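Local coordinates for iron-containing alcohol dehydrogenase (Ralstonia eutropha, PDB 3JZD), which probably catalyses, as a homodimeric maleylacetate reductase, the NAD(P)H-dependent reduction of maleylacetate to 3-oxoadipate in the breakdown of aromatic hydrocarbons, at residues G64-A69 and T82-E87; A205-V210 and Q303-P308; L265-A270 and Q349-G354. All blocks are in the same frame, centred on the assembly; numbering follows the deposited sequence.

Contact 1 of 3, residues G64-A69 and T82-E87; sequences GVYAGA and TARARE
V65 meets the side chain of R84 through its backbone: the carbonyl oxygen V65 O lies near the plane of the guanidinium group, at its edge, and accepts a weak, long hydrogen bond from R84 NH1 at 3.4 Å, with an N-H...O angle of 156°. Its isopropyl group points away from the helix and packs instead on A51, E52 and A55 of helix 48-58, a fitting task for a beta-branched residue in a strand. Y66, next along, has its side chain on the other side of the strand, facing R84. The two side chains pass at a slant, with the ring and guanidinium planes 65° apart. Y66 CD2 sits over one face of the guanidinium group, toward its rim, and is 3.5 Å from R84 NH2. The contact lies at the border of the Rossmann-like parallel sheet, where strand 62-66 is the outermost strand within the chain and helix 75-88 follows it in sequence. The body of the tyrosine suits this partly buried seam: its side chain also touches L42 and L104, while its hydroxyl reaches D80, one turn earlier on the same helix as R84, in a hydrogen bond. The chain of R84 bends twice on its way to the strand, at chi2 and chi3, both 81°; the aliphatic R84 CB is 4.0 Å from Y66 CD2, and the charged end continues past the ring to the backbone. At A67, where the strand has given way to a loop, the peptide nitrogen is tied to the same arginine through one water, which accepts from A67 N at 2.9 Å and from R84 NH2 at 3.2 Å.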
# COMPACT_ATOMS: atom_id res chain seq x y z
N GLY A 64 -0.26 33.54 5.33
CA GLY A 64 -0.72 34.25 4.14
C GLY A 64 -0.84 33.35 2.92
O GLY A 64 -0.61 32.14 3.01
N VAL A 65 -1.19 33.95 1.79
CA VAL A 65 -1.38 33.23 0.55
C VAL A 65 -0.43 33.76 -0.51
O VAL A 65 -0.34 34.95 -0.72
CB VAL A 65 -2.81 33.38 0.01
CG1 VAL A 65 -2.95 32.75 -1.39
CG2 VAL A 65 -3.81 32.78 0.97
N TYR A 66 0.31 32.86 -1.12
CA TYR A 66 1.19 33.19 -2.21
C TYR A 66 0.51 32.57 -3.41
O TYR A 66 0.54 31.34 -3.57
CB TYR A 66 2.56 32.58 -2.03
CG TYR A 66 3.45 32.90 -3.21
CD1 TYR A 66 3.53 32.04 -4.29
CD2 TYR A 66 4.16 34.08 -3.26
CE1 TYR A 66 4.32 32.34 -5.37
CE2 TYR A 66 4.97 34.38 -4.32
CZ TYR A 66 5.05 33.52 -5.36
OH TYR A 66 5.85 33.83 -6.41
N ALA A 67 -0.06 33.43 -4.24
CA ALA A 67 -0.85 33.01 -5.39
C ALA A 67 -0.14 33.11 -6.72
O ALA A 67 -0.75 33.47 -7.71
CB ALA A 67 -2.11 33.84 -5.45
N GLY A 68 1.12 32.72 -6.77
CA GLY A 68 1.84 32.75 -8.03
C GLY A 68 2.31 31.41 -8.55
O GLY A 68 3.29 31.35 -9.28
N ALA A 69 1.66 30.31 -8.21
CA ALA A 69 2.09 29.03 -8.79
C ALA A 69 1.92 29.17 -10.30
O ALA A 69 0.99 29.85 -10.74
CB ALA A 69 1.29 27.89 -8.30
N THR A 82 9.88 30.90 -2.40
CA THR A 82 10.77 30.61 -1.29
C THR A 82 11.15 31.87 -0.54
O THR A 82 11.19 31.87 0.69
CB THR A 82 12.03 29.90 -1.78
OG1 THR A 82 11.62 28.72 -2.45
CG2 THR A 82 12.93 29.54 -0.63
N ALA A 83 11.39 32.95 -1.27
CA ALA A 83 11.67 34.23 -0.66
C ALA A 83 10.49 34.67 0.18
O ALA A 83 10.66 35.14 1.30
CB ALA A 83 11.97 35.28 -1.72
N ARG A 84 9.28 34.53 -0.34
CA ARG A 84 8.11 34.94 0.45
C ARG A 84 7.94 34.09 1.71
O ARG A 84 7.52 34.59 2.75
CB ARG A 84 6.85 34.80 -0.37
CG ARG A 84 5.64 35.23 0.42
CD ARG A 84 5.48 36.74 0.41
NE ARG A 84 4.85 37.11 -0.85
CZ ARG A 84 3.55 36.93 -1.11
NH1 ARG A 84 2.73 36.38 -0.19
NH2 ARG A 84 3.07 37.27 -2.29
N ALA A 85 8.22 32.79 1.59
CA ALA A 85 8.10 31.85 2.71
C ALA A 85 9.07 32.27 3.78
O ALA A 85 8.73 32.36 4.98
CB ALA A 85 8.40 30.42 2.26
N ARG A 86 10.31 32.55 3.36
CA ARG A 86 11.33 32.99 4.31
C ARG A 86 10.92 34.28 4.99
O ARG A 86 10.95 34.38 6.20
CB ARG A 86 12.68 33.07 3.64
CG ARG A 86 13.29 31.69 3.55
CD ARG A 86 14.39 31.57 2.55
NE ARG A 86 15.10 30.30 2.76
CZ ARG A 86 15.93 29.73 1.90
NH1 ARG A 86 16.17 30.28 0.71
NH2 ARG A 86 16.51 28.58 2.22
N GLU A 87 10.47 35.23 4.21
CA GLU A 87 10.02 36.50 4.73
C GLU A 87 8.85 36.37 5.72
O GLU A 87 8.72 37.19 6.63
CB GLU A 87 9.63 37.36 3.54
CG GLU A 87 8.85 38.63 3.80
CD GLU A 87 8.23 39.12 2.49
OE1 GLU A 87 8.94 39.13 1.45
OE2 GLU A 87 7.02 39.47 2.49
O HOH W 1 0.61 36.29 -4.15

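Contact 2 of 3, residues A205-V210 and Q303-P308; sequences AGIPAV and QRHGAP
I207 lays its methyl CG2 over one face of the H305 imidazole, in a CH-pi contact 3.9 Å from the ring centroid and 27° off the ring normal. The methyl is displaced toward the rim and comes nearest to H305 ND1, at 3.6 Å. P208, the next residue, brings its ring carbon CB to within 3.5 Å of H305 NE2, approaching the imidazole obliquely. I207 CG2 stands anti to its own backbone N, which carries this branch to the histidine, while the end of the longer branch leads away; the side chain also touches A172 of helix 165-182. Both segments belong to the all-helical C-terminal domain of the iron-containing alcohol dehydrogenases, and the contact joins helix 190-212 to the point where helix 294-304 ends. A proline can stand inside the first helix at the price of a kink, since its nitrogen has no hydrogen to give to the preceding turn. On the other face of the imidazole lies R304 CG, 3.7 Å above the plane and offset toward the rim. F211 makes a separate edge-to-face contact with the ring. Histidine suits position 305 because its flat ring offers a face to the I207 methyl while ND1 pairs with L301 O, one turn back, a hydrogen bond that helps to set the ring's rotation. G306 then closes the helix as the C-prime residue of a Schellman motif, its positive phi of 77° being easily adopted by glycine.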
# COMPACT_ATOMS: atom_id res chain seq x y z
N ALA A 205 -14.40 4.08 -14.33
CA ALA A 205 -15.80 4.20 -13.93
C ALA A 205 -16.15 5.64 -13.55
O ALA A 205 -17.27 6.09 -13.76
CB ALA A 205 -16.09 3.31 -12.72
N GLY A 206 -15.23 6.33 -12.92
CA GLY A 206 -15.48 7.70 -12.51
C GLY A 206 -15.56 8.73 -13.62
O GLY A 206 -16.28 9.71 -13.49
N ILE A 207 -14.84 8.54 -14.72
CA ILE A 207 -14.87 9.53 -15.80
C ILE A 207 -16.30 9.75 -16.31
O ILE A 207 -16.77 10.89 -16.37
CB ILE A 207 -13.89 9.18 -16.95
CG1 ILE A 207 -12.47 9.49 -16.51
CG2 ILE A 207 -14.26 9.95 -18.23
CD1 ILE A 207 -11.34 8.75 -17.27
N PRO A 208 -17.01 8.66 -16.64
CA PRO A 208 -18.35 8.92 -17.14
C PRO A 208 -19.30 9.40 -16.07
O PRO A 208 -20.21 10.17 -16.37
CB PRO A 208 -18.78 7.58 -17.76
CG PRO A 208 -17.81 6.58 -17.33
CD PRO A 208 -16.54 7.30 -16.95
N ALA A 209 -19.12 8.99 -14.81
CA ALA A 209 -20.01 9.45 -13.77
C ALA A 209 -19.82 10.97 -13.55
O ALA A 209 -20.78 11.71 -13.40
CB ALA A 209 -19.83 8.62 -12.44
N VAL A 210 -18.57 11.42 -13.57
CA VAL A 210 -18.25 12.81 -13.36
C VAL A 210 -18.74 13.63 -14.57
O VAL A 210 -19.31 14.71 -14.40
CB VAL A 210 -16.74 13.01 -13.10
CG1 VAL A 210 -16.32 14.44 -13.28
CG2 VAL A 210 -16.41 12.51 -11.71
N GLN A 303 -12.43 10.18 -26.09
CA GLN A 303 -13.27 10.73 -27.13
C GLN A 303 -14.75 10.89 -26.78
O GLN A 303 -15.34 11.93 -27.04
CB GLN A 303 -13.18 9.91 -28.39
CG GLN A 303 -13.65 10.79 -29.55
CD GLN A 303 -13.82 10.06 -30.81
OE1 GLN A 303 -14.34 8.94 -30.82
NE2 GLN A 303 -13.43 10.69 -31.92
N ARG A 304 -15.33 9.85 -26.19
CA ARG A 304 -16.71 9.81 -25.77
C ARG A 304 -17.05 10.92 -24.77
O ARG A 304 -18.19 11.34 -24.68
CB ARG A 304 -16.97 8.44 -25.13
CG ARG A 304 -18.33 8.21 -24.50
CD ARG A 304 -18.40 6.80 -23.76
NE ARG A 304 -18.05 5.65 -24.62
CZ ARG A 304 -16.99 4.82 -24.48
NH1 ARG A 304 -16.10 4.92 -23.43
NH2 ARG A 304 -16.85 3.85 -25.39
N HIS A 305 -16.07 11.40 -24.02
CA HIS A 305 -16.34 12.40 -23.01
C HIS A 305 -15.73 13.75 -23.34
O HIS A 305 -15.36 14.48 -22.44
CB HIS A 305 -15.91 11.92 -21.64
CG HIS A 305 -16.50 10.59 -21.30
ND1 HIS A 305 -15.79 9.42 -21.43
CD2 HIS A 305 -17.76 10.24 -20.95
CE1 HIS A 305 -16.58 8.40 -21.12
NE2 HIS A 305 -17.77 8.87 -20.83
N GLY A 306 -15.62 14.05 -24.62
CA GLY A 306 -15.21 15.37 -25.06
C GLY A 306 -13.76 15.79 -24.99
O GLY A 306 -13.48 16.94 -25.23
N ALA A 307 -12.83 14.91 -24.66
CA ALA A 307 -11.43 15.33 -24.66
C ALA A 307 -10.90 15.32 -26.10
O ALA A 307 -11.37 14.55 -26.93
CB ALA A 307 -10.60 14.39 -23.84
N PRO A 308 -9.89 16.15 -26.37
CA PRO A 308 -9.21 16.09 -27.67
C PRO A 308 -8.43 14.76 -27.76
O PRO A 308 -7.97 14.23 -26.73
CB PRO A 308 -8.24 17.27 -27.62
CG PRO A 308 -8.09 17.61 -26.22
CD PRO A 308 -9.33 17.17 -25.48

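Contact 3 of 3, residues L265-A270 and Q349-G354; sequences LPHALA and QAAYEG
H267 turns one face of its imidazole onto the backbone of helix 341-353 at A350 and A351. A351 N lies over the centre of the ring, 3.9 Å above its plane, and A350 C sits over the same face but nearer the rim. A351 CA makes a CH-pi contact with this face, 3.9 Å from the ring centroid and 23° off the normal. This is helix-to-helix packing in the helical C-terminal domain of the family, where helix 257-272 meets the last turn of helix 341-353, close to the end of the chain. The small residues suit their places: with only methyl groups at A350 and A351, the flat ring can come down on the peptide itself. A350 CB approaches H267 CD2 at 3.7 Å, and A351 CB lies 3.9 Å from H267 ND1, so each methyl meets a different ring atom. The imidazole is buried, yet both of its nitrogens have hydrogen-bond partners: ND1 pairs with I263 O, one turn earlier in its own helix, and NE2 with V355 O, just beyond the second segment. These two bonds hold the ring's rotation, and the torsion chi1 of -57°, with CG anti to the carbonyl carbon, carries it across to the neighbouring helix. The bond to V355 fastens the chain just after helix 341-353 has ended in a Schellman motif, with G354 as the C-prime residue. Away from the histidine, Q349 and E353 are joined one turn apart along that last helix, and Q349 also bonds to E318 and R345. Q349 NE2 donates to E353 OE2 at 2.8 Å, from above the carboxylate plane but within the plane of its own amide.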
# COMPACT_ATOMS: atom_id res chain seq x y z
N LEU A 265 -1.43 8.52 -24.77
CA LEU A 265 -1.59 7.22 -24.13
C LEU A 265 -2.02 6.05 -25.06
O LEU A 265 -1.37 5.04 -25.11
CB LEU A 265 -2.45 7.33 -22.88
CG LEU A 265 -2.61 6.03 -22.12
CD1 LEU A 265 -1.27 5.62 -21.55
CD2 LEU A 265 -3.71 6.26 -20.97
N PRO A 266 -3.12 6.19 -25.79
CA PRO A 266 -3.44 5.05 -26.62
C PRO A 266 -2.33 4.60 -27.62
O PRO A 266 -2.16 3.39 -27.88
CB PRO A 266 -4.68 5.54 -27.39
CG PRO A 266 -5.29 6.65 -26.53
CD PRO A 266 -4.05 7.31 -25.98
N HIS A 267 -1.60 5.57 -28.19
CA HIS A 267 -0.56 5.29 -29.19
C HIS A 267 0.72 4.76 -28.56
O HIS A 267 1.44 3.94 -29.17
CB HIS A 267 -0.31 6.54 -30.04
CG HIS A 267 -1.56 7.03 -30.71
ND1 HIS A 267 -2.34 8.04 -30.19
CD2 HIS A 267 -2.23 6.54 -31.77
CE1 HIS A 267 -3.41 8.20 -30.95
NE2 HIS A 267 -3.36 7.30 -31.92
N ALA A 268 1.01 5.23 -27.36
CA ALA A 268 2.16 4.73 -26.61
C ALA A 268 1.82 3.28 -26.21
O ALA A 268 2.68 2.37 -26.27
CB ALA A 268 2.47 5.63 -25.37
N LEU A 269 0.57 3.03 -25.83
CA LEU A 269 0.18 1.65 -25.50
C LEU A 269 0.22 0.79 -26.77
O LEU A 269 0.75 -0.32 -26.75
CB LEU A 269 -1.16 1.56 -24.76
CG LEU A 269 -1.20 2.22 -23.36
CD1 LEU A 269 -2.56 2.19 -22.79
CD2 LEU A 269 -0.21 1.60 -22.36
N ALA A 270 -0.31 1.28 -27.88
CA ALA A 270 -0.26 0.48 -29.11
C ALA A 270 1.20 0.10 -29.48
O ALA A 270 1.47 -1.03 -29.94
CB ALA A 270 -0.94 1.21 -30.30
N GLN A 349 2.67 10.53 -35.76
CA GLN A 349 1.78 10.94 -36.84
C GLN A 349 0.34 10.55 -36.46
O GLN A 349 -0.60 11.34 -36.66
CB GLN A 349 2.16 10.25 -38.14
CG GLN A 349 1.37 10.76 -39.34
CD GLN A 349 1.72 12.20 -39.67
OE1 GLN A 349 2.87 12.61 -39.50
NE2 GLN A 349 0.75 12.95 -40.13
N ALA A 350 0.17 9.33 -35.96
CA ALA A 350 -1.15 8.83 -35.53
C ALA A 350 -1.73 9.65 -34.37
O ALA A 350 -2.92 9.92 -34.33
CB ALA A 350 -1.06 7.31 -35.15
N ALA A 351 -0.89 10.02 -33.43
CA ALA A 351 -1.27 10.88 -32.30
C ALA A 351 -1.67 12.27 -32.82
O ALA A 351 -2.68 12.86 -32.35
CB ALA A 351 -0.10 11.01 -31.28
N TYR A 352 -0.91 12.78 -33.80
CA TYR A 352 -1.17 14.10 -34.42
C TYR A 352 -2.57 14.13 -35.03
O TYR A 352 -3.35 15.05 -34.82
CB TYR A 352 -0.14 14.46 -35.50
CG TYR A 352 -0.47 15.77 -36.18
CD1 TYR A 352 -0.22 16.97 -35.57
CD2 TYR A 352 -1.14 15.79 -37.39
CE1 TYR A 352 -0.57 18.16 -36.14
CE2 TYR A 352 -1.49 16.99 -37.98
CZ TYR A 352 -1.21 18.16 -37.35
OH TYR A 352 -1.54 19.34 -37.93
N GLU A 353 -2.86 13.07 -35.76
CA GLU A 353 -4.09 12.96 -36.51
C GLU A 353 -5.26 12.46 -35.69
O GLU A 353 -6.36 12.65 -36.09
CB GLU A 353 -3.87 12.05 -37.72
CG GLU A 353 -3.00 12.72 -38.82
CD GLU A 353 -2.58 11.76 -39.92
OE1 GLU A 353 -2.95 10.57 -39.85
OE2 GLU A 353 -1.83 12.17 -40.84
N GLY A 354 -5.04 11.83 -34.56
CA GLY A 354 -6.16 11.36 -33.76
C GLY A 354 -6.81 10.13 -34.35
O GLY A 354 -8.03 9.97 -34.29

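The three contacts divide between the two halves of the subunit. Contact 1 belongs to the N-terminal nucleotide-binding part: the side chains of V65 and Y66 lie about 9 Å from the side chains of the NAD-binding residues Q47 and T44, respectively, and that of V65 is about 12 Å from the bound NAD. Contacts 2 and 3 lie in the helical C-terminal part, away from the annotated sites, although the I207 side chain is still about 14 Å from the cofactor. Their centres are 18 Å apart, their nearest atoms about 6 Å apart without touching, and their segments alternate along the chain. Contact 3 lies 40 Å, centre to centre, from contact 1, on the opposite side of the chain's centre.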